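Local coordinates for protein 1-acyl-sn-glycerol-3-phosphate acyltransferase (Thermotoga maritima, PDB 5KYM) that transfers an acyl chain to the sn-2 position of lysophosphatidic acid to give phosphatidic acid, working as an integral membrane enzyme of phospholipid synthesis, at residues L7-Y12 with W59-V64; I90-G95 with V186-T191; L166-D171 with E225-V230. One frame throughout, in Å; residues are numbered along the deposited sequence.

Interaction 1 of 3, residues L7-Y12 with W59-V64; sequences LLLTLY and WLFSDV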
loop_
_atom_site.group_PDB
_atom_site.type_symbol
_atom_site.label_atom_id
_atom_site.label_comp_id
_atom_site.label_asym_id
_atom_site.label_seq_id
_atom_site.Cartn_x
_atom_site.Cartn_y
_atom_site.Cartn_z
ATOM N N LEU A 7 3.592 18.527 -16.362
ATOM C CA LEU A 7 3.713 17.530 -17.430
ATOM C C LEU A 7 5.170 16.972 -17.507
ATOM O O LEU A 7 5.384 15.758 -17.435
ATOM C CB LEU A 7 3.254 18.136 -18.746
ATOM C CG LEU A 7 3.611 17.316 -20.003
ATOM C CD1 LEU A 7 3.004 15.907 -19.961
ATOM C CD2 LEU A 7 3.229 18.107 -21.260
ATOM N N LEU A 8 6.157 17.851 -17.612
ATOM C CA LEU A 8 7.544 17.453 -17.459
ATOM C C LEU A 8 7.815 16.622 -16.222
ATOM O O LEU A 8 8.518 15.615 -16.288
ATOM C CB LEU A 8 8.453 18.666 -17.422
ATOM C CG LEU A 8 8.523 19.423 -18.757
ATOM C CD1 LEU A 8 9.518 20.565 -18.505
ATOM C CD2 LEU A 8 8.865 18.538 -19.964
ATOM N N LEU A 9 7.273 17.016 -15.083
ATOM C CA LEU A 9 7.407 16.167 -13.899
ATOM C C LEU A 9 6.807 14.790 -14.161
ATOM O O LEU A 9 7.450 13.770 -13.941
ATOM C CB LEU A 9 6.757 16.787 -12.709
ATOM C CG LEU A 9 6.825 15.959 -11.462
ATOM C CD1 LEU A 9 8.236 15.824 -10.977
ATOM C CD2 LEU A 9 6.027 16.660 -10.395
ATOM N N THR A 10 5.610 14.769 -14.711
ATOM C CA THR A 10 5.003 13.526 -15.064
ATOM C C THR A 10 5.886 12.652 -15.957
ATOM O O THR A 10 5.960 11.435 -15.718
ATOM C CB THR A 10 3.643 13.754 -15.723
ATOM O OG1 THR A 10 2.832 14.583 -14.867
ATOM C CG2 THR A 10 2.952 12.379 -16.010
ATOM N N LEU A 11 6.543 13.256 -16.950
ATOM C CA LEU A 11 7.391 12.491 -17.872
ATOM C C LEU A 11 8.614 11.936 -17.168
ATOM O O LEU A 11 8.911 10.748 -17.247
ATOM C CB LEU A 11 7.780 13.351 -19.079
ATOM C CG LEU A 11 6.561 13.396 -20.023
ATOM C CD1 LEU A 11 6.240 14.716 -20.730
ATOM C CD2 LEU A 11 6.825 12.254 -21.027
ATOM N N TYR A 12 9.275 12.811 -16.429
ATOM C CA TYR A 12 10.383 12.455 -15.564
ATOM C C TYR A 12 9.984 11.303 -14.631
ATOM O O TYR A 12 10.739 10.307 -14.502
ATOM C CB TYR A 12 10.812 13.720 -14.788
ATOM C CG TYR A 12 11.905 13.596 -13.778
ATOM C CD1 TYR A 12 13.239 13.538 -14.153
ATOM C CD2 TYR A 12 11.603 13.643 -12.420
ATOM C CE1 TYR A 12 14.253 13.468 -13.186
ATOM C CE2 TYR A 12 12.586 13.591 -11.427
ATOM C CZ TYR A 12 13.924 13.504 -11.794
ATOM O OH TYR A 12 14.866 13.421 -10.778
ATOM N N TRP A 59 11.209 11.166 -6.538
ATOM C CA TRP A 59 11.029 11.498 -7.938
ATOM C C TRP A 59 9.891 12.519 -8.222
ATOM O O TRP A 59 9.869 13.169 -9.261
ATOM C CB TRP A 59 10.816 10.241 -8.744
ATOM C CG TRP A 59 11.814 9.257 -8.520
ATOM C CD1 TRP A 59 13.087 9.455 -8.160
ATOM C CD2 TRP A 59 11.663 7.865 -8.675
ATOM N NE1 TRP A 59 13.762 8.258 -8.039
ATOM C CE2 TRP A 59 12.899 7.265 -8.382
ATOM C CE3 TRP A 59 10.590 7.049 -9.035
ATOM C CZ2 TRP A 59 13.094 5.885 -8.444
ATOM C CZ3 TRP A 59 10.777 5.676 -9.089
ATOM C CH2 TRP A 59 12.001 5.104 -8.789
ATOM N N LEU A 60 8.917 12.591 -7.319
ATOM C CA LEU A 60 7.819 13.582 -7.379
ATOM C C LEU A 60 8.070 14.857 -6.558
ATOM O O LEU A 60 7.206 15.754 -6.513
ATOM C CB LEU A 60 6.479 12.923 -6.975
ATOM C CG LEU A 60 6.108 11.762 -7.902
ATOM C CD1 LEU A 60 5.003 10.915 -7.351
ATOM C CD2 LEU A 60 5.697 12.269 -9.256
ATOM N N PHE A 61 9.247 14.982 -5.960
ATOM C CA PHE A 61 9.533 16.157 -5.107
ATOM C C PHE A 61 8.388 16.385 -4.108
ATOM O O PHE A 61 7.912 17.513 -3.943
ATOM C CB PHE A 61 9.787 17.425 -5.970
ATOM C CG PHE A 61 10.831 17.204 -7.045
ATOM C CD1 PHE A 61 12.166 17.293 -6.750
ATOM C CD2 PHE A 61 10.466 16.821 -8.333
ATOM C CE1 PHE A 61 13.123 16.998 -7.682
ATOM C CE2 PHE A 61 11.399 16.529 -9.293
ATOM C CZ PHE A 61 12.731 16.600 -8.957
ATOM N N SER A 62 7.950 15.288 -3.468
ATOM C CA SER A 62 6.828 15.265 -2.546
ATOM C C SER A 62 7.277 14.697 -1.226
ATOM O O SER A 62 7.826 13.587 -1.241
ATOM C CB SER A 62 5.720 14.410 -3.149
ATOM O OG SER A 62 5.085 15.077 -4.249
ATOM N N ASP A 63 7.103 15.427 -0.094
ATOM C CA ASP A 63 7.731 14.970 1.184
ATOM C C ASP A 63 6.811 14.099 1.973
ATOM O O ASP A 63 5.687 14.517 2.285
ATOM C CB ASP A 63 8.211 16.108 2.057
ATOM C CG ASP A 63 9.388 16.849 1.465
ATOM O OD1 ASP A 63 9.201 17.344 0.339
ATOM O OD2 ASP A 63 10.483 16.946 2.058
ATOM N N VAL A 64 7.244 12.896 2.324
ATOM C CA VAL A 64 6.398 12.003 3.089
ATOM C C VAL A 64 6.610 12.287 4.580
ATOM O O VAL A 64 7.671 12.678 4.973
ATOM C CB VAL A 64 6.705 10.543 2.704
ATOM C CG1 VAL A 64 5.881 9.557 3.529
ATOM C CG2 VAL A 64 6.388 10.332 1.261
#

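Interaction 2 of 3, residues I90-G95 with V186-T191; sequences IPLILG and VSIWGT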
loop_
_atom_site.group_PDB
_atom_site.type_symbol
_atom_site.label_atom_id
_atom_site.label_comp_id
_atom_site.label_asym_id
_atom_site.label_seq_id
_atom_site.Cartn_x
_atom_site.Cartn_y
_atom_site.Cartn_z
ATOM N N ILE A 90 -0.108 2.503 -2.852
ATOM C CA ILE A 90 0.684 1.291 -2.801
ATOM C C ILE A 90 2.199 1.575 -2.578
ATOM O O ILE A 90 2.783 1.045 -1.619
ATOM C CB ILE A 90 0.274 0.367 -3.977
ATOM C CG1 ILE A 90 -1.080 -0.321 -3.580
ATOM C CG2 ILE A 90 1.295 -0.711 -4.270
ATOM C CD1 ILE A 90 -1.105 -1.329 -2.349
ATOM N N PRO A 91 2.820 2.403 -3.426
ATOM C CA PRO A 91 4.231 2.696 -3.123
ATOM C C PRO A 91 4.417 3.326 -1.733
ATOM O O PRO A 91 5.412 3.028 -1.042
ATOM C CB PRO A 91 4.673 3.685 -4.246
ATOM C CG PRO A 91 3.445 3.996 -5.039
ATOM C CD PRO A 91 2.416 2.895 -4.763
ATOM N N LEU A 92 3.474 4.180 -1.347
ATOM C CA LEU A 92 3.485 4.783 -0.032
ATOM C C LEU A 92 3.457 3.721 1.061
ATOM O O LEU A 92 4.358 3.716 1.886
ATOM C CB LEU A 92 2.287 5.718 0.144
ATOM C CG LEU A 92 2.114 6.416 1.474
ATOM C CD1 LEU A 92 3.219 7.394 1.600
ATOM C CD2 LEU A 92 0.796 7.112 1.563
ATOM N N ILE A 93 2.454 2.827 1.100
ATOM C CA ILE A 93 2.403 1.798 2.168
ATOM C C ILE A 93 3.719 0.930 2.098
ATOM O O ILE A 93 4.287 0.581 3.144
ATOM C CB ILE A 93 1.194 0.844 2.086
ATOM C CG1 ILE A 93 -0.169 1.508 1.915
ATOM C CG2 ILE A 93 1.140 -0.073 3.282
ATOM C CD1 ILE A 93 -0.602 2.385 3.031
ATOM N N LEU A 94 4.171 0.590 0.872
ATOM C CA LEU A 94 5.345 -0.289 0.673
ATOM C C LEU A 94 6.595 0.329 1.293
ATOM O O LEU A 94 7.332 -0.329 2.015
ATOM C CB LEU A 94 5.586 -0.574 -0.806
ATOM C CG LEU A 94 4.671 -1.594 -1.516
ATOM C CD1 LEU A 94 4.886 -1.778 -3.012
ATOM C CD2 LEU A 94 4.845 -2.931 -0.842
ATOM N N GLY A 95 6.783 1.611 1.043
ATOM C CA GLY A 95 7.977 2.304 1.472
ATOM C C GLY A 95 8.003 2.771 2.906
ATOM O O GLY A 95 9.066 3.025 3.450
ATOM N N VAL A 186 -4.365 2.362 9.063
ATOM C CA VAL A 186 -3.486 3.415 8.545
ATOM C C VAL A 186 -4.306 4.484 7.894
ATOM O O VAL A 186 -5.207 4.147 7.219
ATOM C CB VAL A 186 -2.504 2.867 7.499
ATOM C CG1 VAL A 186 -1.779 3.990 6.794
ATOM C CG2 VAL A 186 -1.514 1.971 8.199
ATOM N N SER A 187 -3.970 5.751 8.068
ATOM C CA SER A 187 -4.695 6.815 7.413
ATOM C C SER A 187 -3.715 7.552 6.519
ATOM O O SER A 187 -2.610 7.917 6.957
ATOM C CB SER A 187 -5.229 7.784 8.440
ATOM O OG SER A 187 -5.947 7.149 9.470
ATOM N N ILE A 188 -4.122 7.784 5.271
ATOM C CA ILE A 188 -3.282 8.397 4.234
ATOM C C ILE A 188 -3.923 9.725 3.874
ATOM O O ILE A 188 -5.154 9.769 3.572
ATOM C CB ILE A 188 -3.313 7.557 2.971
ATOM C CG1 ILE A 188 -2.706 6.165 3.227
ATOM C CG2 ILE A 188 -2.576 8.275 1.835
ATOM C CD1 ILE A 188 -2.677 5.225 2.021
ATOM N N TRP A 189 -3.146 10.814 3.915
ATOM C CA TRP A 189 -3.633 12.051 3.374
ATOM C C TRP A 189 -2.637 12.775 2.534
ATOM O O TRP A 189 -1.551 13.000 2.974
ATOM C CB TRP A 189 -4.000 12.976 4.476
ATOM C CG TRP A 189 -4.647 14.222 3.907
ATOM C CD1 TRP A 189 -4.178 15.463 3.904
ATOM C CD2 TRP A 189 -5.907 14.268 3.241
ATOM N NE1 TRP A 189 -5.060 16.304 3.295
ATOM C CE2 TRP A 189 -6.132 15.590 2.858
ATOM C CE3 TRP A 189 -6.865 13.290 2.929
ATOM C CZ2 TRP A 189 -7.249 15.985 2.151
ATOM C CZ3 TRP A 189 -7.983 13.677 2.225
ATOM C CH2 TRP A 189 -8.163 15.015 1.834
ATOM N N GLY A 190 -3.039 13.192 1.339
ATOM C CA GLY A 190 -2.177 13.908 0.373
ATOM C C GLY A 190 -1.791 13.191 -0.937
ATOM O O GLY A 190 -1.393 13.828 -1.871
ATOM N N THR A 191 -1.888 11.886 -1.000
ATOM C CA THR A 191 -1.606 11.210 -2.203
ATOM C C THR A 191 -2.696 11.566 -3.213
ATOM O O THR A 191 -2.447 11.553 -4.428
ATOM C CB THR A 191 -1.534 9.683 -2.039
ATOM O OG1 THR A 191 -2.746 9.168 -1.445
ATOM C CG2 THR A 191 -0.415 9.323 -1.220
#

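Interaction 3 of 3, residues L166-D171 with E225-V230; sequences LSFKKD and ELRKYV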
loop_
_atom_site.group_PDB
_atom_site.type_symbol
_atom_site.label_atom_id
_atom_site.label_comp_id
_atom_site.label_asym_id
_atom_site.label_seq_id
_atom_site.Cartn_x
_atom_site.Cartn_y
_atom_site.Cartn_z
ATOM N N LEU A 166 -14.908 6.748 1.682
ATOM C CA LEU A 166 -16.135 6.063 1.398
ATOM C C LEU A 166 -16.405 5.042 2.487
ATOM O O LEU A 166 -15.569 4.798 3.356
ATOM C CB LEU A 166 -16.020 5.365 0.062
ATOM C CG LEU A 166 -15.624 6.257 -1.142
ATOM C CD1 LEU A 166 -15.036 5.395 -2.259
ATOM C CD2 LEU A 166 -16.735 7.169 -1.637
ATOM N N SER A 167 -17.597 4.453 2.454
ATOM C CA SER A 167 -17.965 3.387 3.401
ATOM C C SER A 167 -17.125 2.165 3.188
ATOM O O SER A 167 -16.833 1.854 2.054
ATOM C CB SER A 167 -19.439 3.001 3.263
ATOM O OG SER A 167 -20.251 3.930 3.932
ATOM N N PHE A 168 -16.757 1.451 4.238
ATOM C CA PHE A 168 -16.022 0.188 4.056
ATOM C C PHE A 168 -17.046 -0.824 3.534
ATOM O O PHE A 168 -18.073 -1.007 4.148
ATOM C CB PHE A 168 -15.343 -0.255 5.380
ATOM C CG PHE A 168 -14.073 0.533 5.760
ATOM C CD1 PHE A 168 -13.732 1.758 5.190
ATOM C CD2 PHE A 168 -13.182 -0.003 6.671
ATOM C CE1 PHE A 168 -12.560 2.423 5.523
ATOM C CE2 PHE A 168 -12.017 0.650 7.014
ATOM C CZ PHE A 168 -11.741 1.889 6.470
ATOM N N LYS A 169 -16.805 -1.423 2.375
ATOM C CA LYS A 169 -17.721 -2.411 1.802
ATOM C C LYS A 169 -17.997 -3.518 2.860
ATOM O O LYS A 169 -17.145 -3.858 3.672
ATOM C CB LYS A 169 -17.179 -2.998 0.454
ATOM C CG LYS A 169 -17.054 -2.062 -0.779
ATOM C CD LYS A 169 -18.260 -1.083 -1.018
ATOM C CE LYS A 169 -17.914 0.182 -1.852
ATOM N NZ LYS A 169 -17.166 1.367 -1.198
ATOM N N LYS A 170 -19.220 -4.038 2.876
ATOM C CA LYS A 170 -19.626 -5.133 3.777
ATOM C C LYS A 170 -18.756 -6.358 3.495
ATOM O O LYS A 170 -18.396 -6.636 2.374
ATOM C CB LYS A 170 -21.152 -5.425 3.612
ATOM C CG LYS A 170 -21.775 -6.604 4.385
ATOM C CD LYS A 170 -22.663 -7.462 3.456
ATOM C CE LYS A 170 -23.754 -8.261 4.168
ATOM N NZ LYS A 170 -23.175 -9.077 5.269
ATOM N N ASP A 171 -18.421 -7.071 4.545
ATOM C CA ASP A 171 -17.494 -8.228 4.536
ATOM C C ASP A 171 -16.060 -7.880 4.144
ATOM O O ASP A 171 -15.289 -8.795 3.846
ATOM C CB ASP A 171 -18.025 -9.420 3.689
ATOM C CG ASP A 171 -19.390 -9.968 4.193
ATOM O OD1 ASP A 171 -19.695 -9.965 5.424
ATOM O OD2 ASP A 171 -20.173 -10.436 3.335
ATOM N N GLU A 225 -18.534 -5.642 13.290
ATOM C CA GLU A 225 -18.254 -4.788 14.447
ATOM C C GLU A 225 -16.806 -4.295 14.416
ATOM O O GLU A 225 -16.496 -3.179 14.831
ATOM C CB GLU A 225 -18.559 -5.541 15.738
ATOM C CG GLU A 225 -18.392 -4.725 17.026
ATOM C CD GLU A 225 -18.347 -5.594 18.290
ATOM O OE1 GLU A 225 -19.359 -6.314 18.418
ATOM O OE2 GLU A 225 -17.361 -5.550 19.129
ATOM N N LEU A 226 -15.926 -5.160 13.962
ATOM C CA LEU A 226 -14.491 -4.875 13.742
ATOM C C LEU A 226 -14.311 -3.831 12.679
ATOM O O LEU A 226 -13.508 -2.895 12.822
ATOM C CB LEU A 226 -13.765 -6.186 13.287
ATOM C CG LEU A 226 -12.351 -6.111 12.728
ATOM C CD1 LEU A 226 -11.348 -5.573 13.716
ATOM C CD2 LEU A 226 -11.922 -7.492 12.306
ATOM N N ARG A 227 -15.063 -4.021 11.594
ATOM C CA ARG A 227 -15.016 -3.127 10.441
ATOM C C ARG A 227 -15.352 -1.720 10.808
ATOM O O ARG A 227 -14.667 -0.793 10.415
ATOM C CB ARG A 227 -15.947 -3.593 9.344
ATOM C CG ARG A 227 -15.810 -2.795 8.068
ATOM C CD ARG A 227 -16.623 -3.401 6.946
ATOM N NE ARG A 227 -18.001 -3.048 7.248
ATOM C CZ ARG A 227 -18.994 -3.891 7.424
ATOM N NH1 ARG A 227 -18.818 -5.191 7.261
ATOM N NH2 ARG A 227 -20.195 -3.416 7.746
ATOM N N LYS A 228 -16.401 -1.575 11.601
ATOM C CA LYS A 228 -16.825 -0.291 12.065
ATOM C C LYS A 228 -15.795 0.387 12.957
ATOM O O LYS A 228 -15.732 1.614 12.976
ATOM C CB LYS A 228 -18.208 -0.410 12.694
ATOM C CG LYS A 228 -19.283 -0.766 11.632
ATOM C CD LYS A 228 -19.274 0.034 10.297
ATOM C CE LYS A 228 -19.330 1.576 10.476
ATOM N NZ LYS A 228 -20.722 2.080 10.765
ATOM N N TYR A 229 -14.976 -0.385 13.669
ATOM C CA TYR A 229 -14.040 0.162 14.662
ATOM C C TYR A 229 -12.881 0.742 13.915
ATOM O O TYR A 229 -12.430 1.893 14.149
ATOM C CB TYR A 229 -13.610 -0.923 15.675
ATOM C CG TYR A 229 -12.613 -0.468 16.713
ATOM C CD1 TYR A 229 -11.268 -0.587 16.492
ATOM C CD2 TYR A 229 -13.002 0.007 17.936
ATOM C CE1 TYR A 229 -10.342 -0.141 17.409
ATOM C CE2 TYR A 229 -12.089 0.413 18.882
ATOM C CZ TYR A 229 -10.759 0.338 18.603
ATOM O OH TYR A 229 -9.755 0.723 19.485
ATOM N N VAL A 230 -12.420 -0.081 12.978
ATOM C CA VAL A 230 -11.268 0.246 12.149
ATOM C C VAL A 230 -11.593 1.451 11.248
ATOM O O VAL A 230 -10.827 2.393 11.160
ATOM C CB VAL A 230 -10.821 -0.992 11.343
ATOM C CG1 VAL A 230 -9.720 -0.612 10.348
ATOM C CG2 VAL A 230 -10.315 -2.078 12.280
#

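Interaction 1 of 3, residues L7-Y12 with W59-V64
Leu9 and Tyr12, one helical turn apart, meet the C-terminal end of helix 38-59 and the residues just past it by two kinds of contact. The first is apolar packing. Leu9 CD1 lies 3.6 Å from Phe61 CD2, at the edge of the phenyl ring and in its plane, while Leu9 CG comes within 4.4 Å of Leu60 CD2. With CG anti to the backbone N (chi1 179°), Leu9 sends its branches across to these residues and passes alongside Phe61. Tyr12 CE2 approaches Phe61 CE2 at 3.8 Å; the ring planes are 17° apart, but centroids separated by 6.0 Å leave hardly any overlap.

The second kind is carbon against backbone oxygen. Trp59 O sits in the plane of the Tyr12 ring, at its edge, 3.5 Å from CE2, and Leu9 CD1 touches the same oxygen.

Phe61 leaves helical geometry with phi 49°, and the chain bonds back twice to the final turn: a Schellman motif closes the helix. Trp59 meets Tyr20 edge-to-face and lines a pocket for bound phospholipid. The arrangement thus joins the two helices of the N-terminal pair, consistent with the two-helix motif that positions the active site in the bilayer.

Interaction 2 of 3, residues I90-G95 with V186-T191
Leu92 and Ile188 reach toward each other tip to tip, Leu92 CD2 standing 3.6 Å from Ile188 CG2. That same methyl also meets Thr191 CG2 at 3.8 Å, so one branch of the leucine serves both the strand and the start of helix 191-194. Chi1 near 179° swings Leu92 CG to the side remote from its N, which lets CD2 reach the strand. One residue on, Ile93 crosses Ile188 at about a right angle: its CD1 lies 3.7 Å from Ile188 CD1 and, more loosely, 4.3 Å from Val186 CG1. All five touching residues are buried, and the interface between the segments is carried by methyl groups.

The next shell surrounds these groups. Val186 and Ile188 alternate with Ser187 and Trp189, whose side chains leave from the other face of the strand, where Trp189 packs on helix 223-243. Val207 and Leu209 of strand 207-211 touch Leu92, while Val80 of strand 79-82 touches Ile93. Thr191 OG1, the polar branch of the same side chain whose methyl meets Leu92, is hydrogen-bonded to Asp89 OD1. Gly190, at the N-cap of helix 191-194, has phi 112°, a value that strongly favours glycine, and its N bonds to Gln85 OE1.

The axes of 90-95 and 186-189 approach to 10.7 Å, their N-to-C directions 129° apart. Such helix-on-sheet layering, with helices on both faces of a central mixed sheet, is the alpha/beta architecture of the glycerophospholipid acyltransferase domain.

Interaction 3 of 3, residues L166-D171 with E225-V230
Helix 223-243, which packs on the central sheet of the acyltransferase alpha/beta fold, here holds the loop leading to helix 174-177 through Phe168 and Arg227. Arg227 CG and Phe168 CB lie 3.7 Å apart as the two side chains run alongside one another in opposite directions. Arg227 CG and Val230 CG1 both sit at the edge of the phenyl ring, near its plane, the latter 4.2 Å from Phe168 CE2. Val81 of the sheet touches both Phe168 and Val230, so the loop's phenyl ring meets both helix 223-243 and strand 79-82.

A bend at chi3 (75°) turns the guanidinium along the loop backbone, its plane 56° from that of the ring. Arg227 CD meets Lys169 O at 3.3 Å, whereas Arg227 NE stays 3.7 Å from Phe168 O, too long to count as a hydrogen bond. The charge is met by a salt bridge from Arg227 NH1 to Glu223 OE1, within the same helix. Cutting Arg227 back to an alanine is likely to leave Glu223 without this salt-bridge mate and to open a gap beside Phe168 CB and the Lys169 carbonyl. The backbone also covers one face of the guanidinium: Lys170 CA stands 3.6 Å above its plane, offset toward the rim.

Interaction 1 closes along the chain before either of the others opens, whereas interactions 2 and 3 alternate their segments. In space they run from the membrane-helix pair across the domain: interactions 1 and 3 lie on opposite sides of the chain's centre, their centres about 34 Å apart, with interaction 2 near that centre, about 16 Å from the first and 19 Å from the third. Interactions 1 and 2 touch directly, Val64 CG1 packing 3.9 Å from Leu92 CD1. Interactions 2 and 3 do not touch, but strand 79-82 and helix 223-243 connect them. The central sheet thus lies between the N-terminal helix pair, which probably sits in the membrane, and loop 166-171.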